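Local coordinates for malonyl CoA:acyl carrier protein malonyltransferase (Streptomyces coelicolor, PDB 1NM2) that probably transfers the malonyl group from malonyl-CoA to the holo acyl carrier protein, supplying malonyl-ACP for fatty acid biosynthesis, at residues A33-D36 against D41-H44; M127-A132 against V210-E215. All blocks are in the same frame, centred on the assembly; numbering follows the deposited sequence.

Interaction 1 of 2, residues A33-D36 against D41-H44; sequences AWSD and DLAH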
ATOM      1  N   ALA A  33      11.551  17.303   9.052  1.00 15.93           N
ATOM      2  CA  ALA A  33      10.811  17.300  10.315  1.00 15.75           C
ATOM      3  C   ALA A  33      10.247  15.903  10.569  1.00 15.87           C
ATOM      4  O   ALA A  33      10.237  15.433  11.707  1.00 15.02           O
ATOM      5  CB  ALA A  33       9.683  18.324  10.268  1.00 17.45           C
ATOM      6  N   TRP A  34       9.772  15.244   9.511  1.00 13.85           N
ATOM      7  CA  TRP A  34       9.243  13.888   9.653  1.00 16.03           C
ATOM      8  C   TRP A  34      10.375  12.963  10.080  1.00 16.47           C
ATOM      9  O   TRP A  34      10.218  12.156  10.999  1.00 16.83           O
ATOM     10  CB  TRP A  34       8.647  13.383   8.335  1.00 15.69           C
ATOM     11  CG  TRP A  34       7.407  14.105   7.887  1.00 16.42           C
ATOM     12  CD1 TRP A  34       6.510  14.774   8.678  1.00 16.46           C
ATOM     13  CD2 TRP A  34       6.882  14.154   6.558  1.00 15.56           C
ATOM     14  NE1 TRP A  34       5.459  15.231   7.917  1.00 17.65           N
ATOM     15  CE2 TRP A  34       5.663  14.862   6.614  1.00 16.40           C
ATOM     16  CE3 TRP A  34       7.324  13.662   5.322  1.00 17.27           C
ATOM     17  CZ2 TRP A  34       4.877  15.092   5.480  1.00 16.23           C
ATOM     18  CZ3 TRP A  34       6.542  13.890   4.196  1.00 15.64           C
ATOM     19  CH2 TRP A  34       5.333  14.599   4.284  1.00 15.27           C
ATOM     20  N   SER A  35      11.518  13.087   9.410  1.00 17.32           N
ATOM     21  CA  SER A  35      12.678  12.268   9.726  1.00 19.02           C
ATOM     22  C   SER A  35      13.038  12.380  11.208  1.00 21.07           C
ATOM     23  O   SER A  35      13.285  11.366  11.869  1.00 20.28           O
ATOM     24  CB  SER A  35      13.878  12.680   8.859  1.00 19.76           C
ATOM     25  OG  SER A  35      13.620  12.435   7.482  1.00 20.08           O
ATOM     26  N   ASP A  36      13.063  13.604  11.731  1.00 21.19           N
ATOM     27  CA  ASP A  36      13.386  13.803  13.143  1.00 23.08           C
ATOM     28  C   ASP A  36      12.342  13.159  14.044  1.00 22.36           C
ATOM     29  O   ASP A  36      12.668  12.643  15.111  1.00 23.15           O
ATOM     30  CB  ASP A  36      13.481  15.293  13.499  1.00 22.48           C
ATOM     31  CG  ASP A  36      14.616  16.001  12.785  1.00 24.62           C
ATOM     32  OD1 ASP A  36      15.640  15.357  12.481  1.00 24.44           O
ATOM     33  OD2 ASP A  36      14.487  17.218  12.542  1.00 27.60           O
ATOM     34  N   ASP A  41      16.300   8.963   8.395  1.00 21.31           N
ATOM     35  CA  ASP A  41      16.623   9.958   7.377  1.00 21.70           C
ATOM     36  C   ASP A  41      15.895   9.667   6.065  1.00 20.46           C
ATOM     37  O   ASP A  41      16.464   9.094   5.134  1.00 20.04           O
ATOM     38  CB  ASP A  41      18.140   9.989   7.156  1.00 23.13           C
ATOM     39  CG  ASP A  41      18.588  11.162   6.299  1.00 25.23           C
ATOM     40  OD1 ASP A  41      19.809  11.408   6.245  1.00 26.30           O
ATOM     41  OD2 ASP A  41      17.733  11.829   5.675  1.00 26.58           O
ATOM     42  N   LEU A  42      14.631  10.071   6.002  1.00 18.71           N
ATOM     43  CA  LEU A  42      13.806   9.843   4.819  1.00 18.51           C
ATOM     44  C   LEU A  42      14.406  10.404   3.536  1.00 17.10           C
ATOM     45  O   LEU A  42      14.332   9.767   2.492  1.00 16.69           O
ATOM     46  CB  LEU A  42      12.407  10.425   5.040  1.00 17.27           C
ATOM     47  CG  LEU A  42      11.594   9.766   6.159  1.00 19.61           C
ATOM     48  CD1 LEU A  42      10.357  10.606   6.464  1.00 18.25           C
ATOM     49  CD2 LEU A  42      11.202   8.341   5.751  1.00 17.80           C
ATOM     50  N   ALA A  43      15.000  11.592   3.615  1.00 17.22           N
ATOM     51  CA  ALA A  43      15.610  12.215   2.445  1.00 19.43           C
ATOM     52  C   ALA A  43      16.713  11.327   1.863  1.00 19.24           C
ATOM     53  O   ALA A  43      16.804  11.148   0.648  1.00 18.92           O
ATOM     54  CB  ALA A  43      16.176  13.598   2.811  1.00 20.82           C
ATOM     55  N   HIS A  44      17.545  10.763   2.727  1.00 17.92           N
ATOM     56  CA  HIS A  44      18.619   9.895   2.257  1.00 21.00           C
ATOM     57  C   HIS A  44      18.089   8.650   1.544  1.00 20.28           C
ATOM     58  O   HIS A  44      18.537   8.309   0.447  1.00 20.86           O
ATOM     59  CB  HIS A  44      19.501   9.440   3.422  1.00 21.98           C
ATOM     60  CG  HIS A  44      20.407   8.298   3.071  1.00 23.66           C
ATOM     61  ND1 HIS A  44      21.515   8.446   2.264  1.00 23.61           N
ATOM     62  CD2 HIS A  44      20.334   6.978   3.371  1.00 22.61           C
ATOM     63  CE1 HIS A  44      22.085   7.268   2.082  1.00 23.73           C
ATOM     64  NE2 HIS A  44      21.388   6.362   2.743  1.00 23.11           N
TER
HETATM   65  O   HOH W   1      15.159  13.750   5.839  1.00 26.83           O
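Ser-35 and Leu-42 meet where one helix leads, through a short turn, into the next, and a single hydroxyl does most of the polar work. The backbone N of Leu-42 donates to Ser-35 OG at 3.0 Å, a bond bent to 143° at the hydrogen. The same OG is also hydrogen-bonded to Val-31 O, one turn back in its own helix, and sits 2.6 Å from water 1. With OG beside its own backbone N (chi1 -64°), the hydroxyl can serve both helices.

Helix 42-47 begins here, and Asp-41 is its N-cap: OD2 accepts from His-44 N at 3.1 Å, the N-H coming in from above the carboxylate plane. Water 1 accepts from Ala-43 N and donates to Asp-41 OD2, and the first-turn N-H groups are thus shared out among hydroxyl, water and cap. Were Ser-35 replaced by an alanine, Leu-42 N and Val-31 O would probably both lose a partner and water 1 one of its anchors.

Apolar packing flanks these bonds. Leu-42 CD1 touches Trp-34 CB at 3.8 Å and lies near the plane of the indole, at its edge. Both side chains also pack on Ala-66 of helix 57-75, while Trp-34 NE1 is hydrogen-bonded to Asp-113 OD2.

Interaction 2 of 2, residues M127-A132 against V210-E215; sequences MAEAAA and VDKLAE
Glu-129 OE2 and Lys-212 NZ form the salt bridge of this surface contact, a long one at 3.6 Å. The carboxylate oxygen lies nearer to the carbons of the lysine than to its charged end: 3.2 Å from Lys-212 CE and 3.4 Å from Lys-212 CD. Torsions explain the offset. The lysine runs extended as far as CE and then turns at its last bond (chi4 -63°), which leaves OE2 alongside the final methylenes instead of straight ahead of the ammonium. Glu-129 is extended beyond CG and reaches over from helix 113-132, and the two side chains cross at about a right angle.

Elsewhere the two helices, which in the chain come before and after strands 136-143 to 189-194 of the mixed sheet, pack directly: Lys-212 on Ala-126, and Leu-213 on Leu-119 and Arg-123. Leu-213 also meets Val-249 of helix 241-251. Met-127 touches Phe-201 in a loop and Gln-61 of helix 57-75.

Since both partners are exposed and the nitrogen stands a little farther off than in a direct hydrogen bond, the attraction is probably partly screened by solvent; the chemistry is that of a loose electrostatic link, with the lysine's methylenes supplying the closest touch.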
ATOM      1  N   MET A 127       6.763  -5.759  11.470  1.00 18.57           N
ATOM      2  CA  MET A 127       6.650  -6.808  10.459  1.00 18.59           C
ATOM      3  C   MET A 127       8.023  -7.409  10.143  1.00 17.92           C
ATOM      4  O   MET A 127       8.137  -8.595   9.846  1.00 15.47           O
ATOM      5  CB  MET A 127       5.978  -6.246   9.198  1.00 17.51           C
ATOM      6  CG  MET A 127       4.508  -5.872   9.438  1.00 17.43           C
ATOM      7  SD  MET A 127       3.642  -5.103   8.052  1.00 17.21           S
ATOM      8  CE  MET A 127       3.251  -6.559   7.077  1.00 15.48           C
ATOM      9  N   ALA A 128       9.068  -6.593  10.227  1.00 18.69           N
ATOM     10  CA  ALA A 128      10.417  -7.091   9.977  1.00 19.08           C
ATOM     11  C   ALA A 128      10.767  -8.078  11.087  1.00 18.83           C
ATOM     12  O   ALA A 128      11.252  -9.180  10.825  1.00 17.69           O
ATOM     13  CB  ALA A 128      11.412  -5.941   9.965  1.00 18.44           C
ATOM     14  N   GLU A 129      10.495  -7.675  12.326  1.00 20.79           N
ATOM     15  CA  GLU A 129      10.778  -8.504  13.495  1.00 21.64           C
ATOM     16  C   GLU A 129      10.002  -9.822  13.464  1.00 21.23           C
ATOM     17  O   GLU A 129      10.545 -10.881  13.789  1.00 20.34           O
ATOM     18  CB  GLU A 129      10.448  -7.729  14.773  1.00 23.64           C
ATOM     19  CG  GLU A 129      11.364  -6.545  15.004  1.00 25.19           C
ATOM     20  CD  GLU A 129      11.048  -5.791  16.281  1.00 28.98           C
ATOM     21  OE1 GLU A 129      11.926  -5.043  16.750  1.00 31.23           O
ATOM     22  OE2 GLU A 129       9.925  -5.934  16.812  1.00 30.13           O
ATOM     23  N   ALA A 130       8.737  -9.755  13.069  1.00 19.53           N
ATOM     24  CA  ALA A 130       7.909 -10.952  12.980  1.00 20.09           C
ATOM     25  C   ALA A 130       8.468 -11.901  11.919  1.00 19.45           C
ATOM     26  O   ALA A 130       8.527 -13.115  12.116  1.00 19.05           O
ATOM     27  CB  ALA A 130       6.477 -10.563  12.628  1.00 21.13           C
ATOM     28  N   ALA A 131       8.877 -11.337  10.788  1.00 19.72           N
ATOM     29  CA  ALA A 131       9.426 -12.121   9.689  1.00 20.43           C
ATOM     30  C   ALA A 131      10.721 -12.822  10.089  1.00 22.67           C
ATOM     31  O   ALA A 131      10.994 -13.941   9.642  1.00 22.52           O
ATOM     32  CB  ALA A 131       9.672 -11.220   8.480  1.00 19.53           C
ATOM     33  N   ALA A 132      11.500 -12.167  10.947  1.00 24.33           N
ATOM     34  CA  ALA A 132      12.783 -12.696  11.416  1.00 27.09           C
ATOM     35  C   ALA A 132      12.691 -13.977  12.243  1.00 28.89           C
ATOM     36  O   ALA A 132      13.561 -14.845  12.153  1.00 29.53           O
ATOM     37  CB  ALA A 132      13.521 -11.623  12.216  1.00 26.60           C
ATOM     38  N   VAL A 210       0.876  -7.637  14.998  1.00 19.42           N
ATOM     39  CA  VAL A 210      -0.394  -7.025  15.386  1.00 17.49           C
ATOM     40  C   VAL A 210      -0.270  -6.515  16.820  1.00 18.03           C
ATOM     41  O   VAL A 210      -0.665  -5.387  17.131  1.00 15.50           O
ATOM     42  CB  VAL A 210      -1.562  -8.041  15.326  1.00 18.73           C
ATOM     43  CG1 VAL A 210      -2.843  -7.399  15.858  1.00 18.16           C
ATOM     44  CG2 VAL A 210      -1.766  -8.522  13.896  1.00 18.14           C
ATOM     45  N   ASP A 211       0.284  -7.351  17.695  1.00 18.33           N
ATOM     46  CA  ASP A 211       0.449  -6.972  19.095  1.00 20.46           C
ATOM     47  C   ASP A 211       1.284  -5.698  19.211  1.00 20.42           C
ATOM     48  O   ASP A 211       0.894  -4.753  19.899  1.00 19.76           O
ATOM     49  CB  ASP A 211       1.120  -8.095  19.890  1.00 21.81           C
ATOM     50  CG  ASP A 211       0.358  -9.409  19.816  1.00 26.04           C
ATOM     51  OD1 ASP A 211      -0.894  -9.391  19.780  1.00 25.79           O
ATOM     52  OD2 ASP A 211       1.020 -10.470  19.809  1.00 28.32           O
ATOM     53  N   LYS A 212       2.426  -5.671  18.528  1.00 19.85           N
ATOM     54  CA  LYS A 212       3.309  -4.510  18.565  1.00 19.31           C
ATOM     55  C   LYS A 212       2.676  -3.278  17.923  1.00 20.34           C
ATOM     56  O   LYS A 212       2.795  -2.170  18.448  1.00 19.78           O
ATOM     57  CB  LYS A 212       4.632  -4.831  17.859  1.00 21.07           C
ATOM     58  CG  LYS A 212       5.427  -5.959  18.493  1.00 24.30           C
ATOM     59  CD  LYS A 212       6.666  -6.283  17.662  1.00 28.85           C
ATOM     60  CE  LYS A 212       7.464  -7.439  18.247  1.00 29.31           C
ATOM     61  NZ  LYS A 212       8.010  -7.119  19.596  1.00 35.91           N
ATOM     62  N   LEU A 213       2.003  -3.466  16.790  1.00 18.90           N
ATOM     63  CA  LEU A 213       1.369  -2.349  16.102  1.00 18.97           C
ATOM     64  C   LEU A 213       0.200  -1.793  16.915  1.00 19.42           C
ATOM     65  O   LEU A 213      -0.069  -0.589  16.879  1.00 18.31           O
ATOM     66  CB  LEU A 213       0.893  -2.780  14.714  1.00 17.99           C
ATOM     67  CG  LEU A 213       0.394  -1.653  13.806  1.00 20.56           C
ATOM     68  CD1 LEU A 213       1.466  -0.580  13.669  1.00 18.13           C
ATOM     69  CD2 LEU A 213       0.021  -2.226  12.445  1.00 20.55           C
ATOM     70  N   ALA A 214      -0.495  -2.667  17.641  1.00 19.02           N
ATOM     71  CA  ALA A 214      -1.617  -2.242  18.479  1.00 18.91           C
ATOM     72  C   ALA A 214      -1.119  -1.324  19.597  1.00 18.71           C
ATOM     73  O   ALA A 214      -1.818  -0.392  19.993  1.00 18.56           O
ATOM     74  CB  ALA A 214      -2.324  -3.451  19.081  1.00 18.35           C
ATOM     75  N   GLU A 215       0.079  -1.599  20.114  1.00 18.21           N
ATOM     76  CA  GLU A 215       0.645  -0.765  21.175  1.00 20.40           C
ATOM     77  C   GLU A 215       0.892   0.645  20.648  1.00 18.41           C
ATOM     78  O   GLU A 215       0.612   1.625  21.329  1.00 19.25           O
ATOM     79  CB  GLU A 215       1.965  -1.343  21.691  1.00 23.09           C
ATOM     80  CG  GLU A 215       1.826  -2.562  22.586  1.00 28.22           C
ATOM     81  CD  GLU A 215       0.925  -2.316  23.791  1.00 28.42           C
ATOM     82  OE1 GLU A 215       1.117  -1.313  24.511  1.00 29.80           O
ATOM     83  OE2 GLU A 215       0.020  -3.142  24.020  1.00 33.33           O
TER

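Overall arrangement
Following the chain from its N terminus, interaction 1 comes first and closes a very short loop: four residues separate its segments, and it spans the corner between helices 27-38 and 42-47. Interaction 2 opens only after this is complete, so the two are in series, neither nested nor crossed. Its loop is much longer, 77 residues that include strands 136-143, 159-165, 168-172 and 189-194 of the mixed sheet, and it brings helix 207-217 back beside helix 113-132. The centres of interactions 1 and 2 lie about 22 Å apart, and their nearest atoms about 15 Å apart. Helix 57-75 touches residues of both, an example of a local and a distant closure leaning on the same helix.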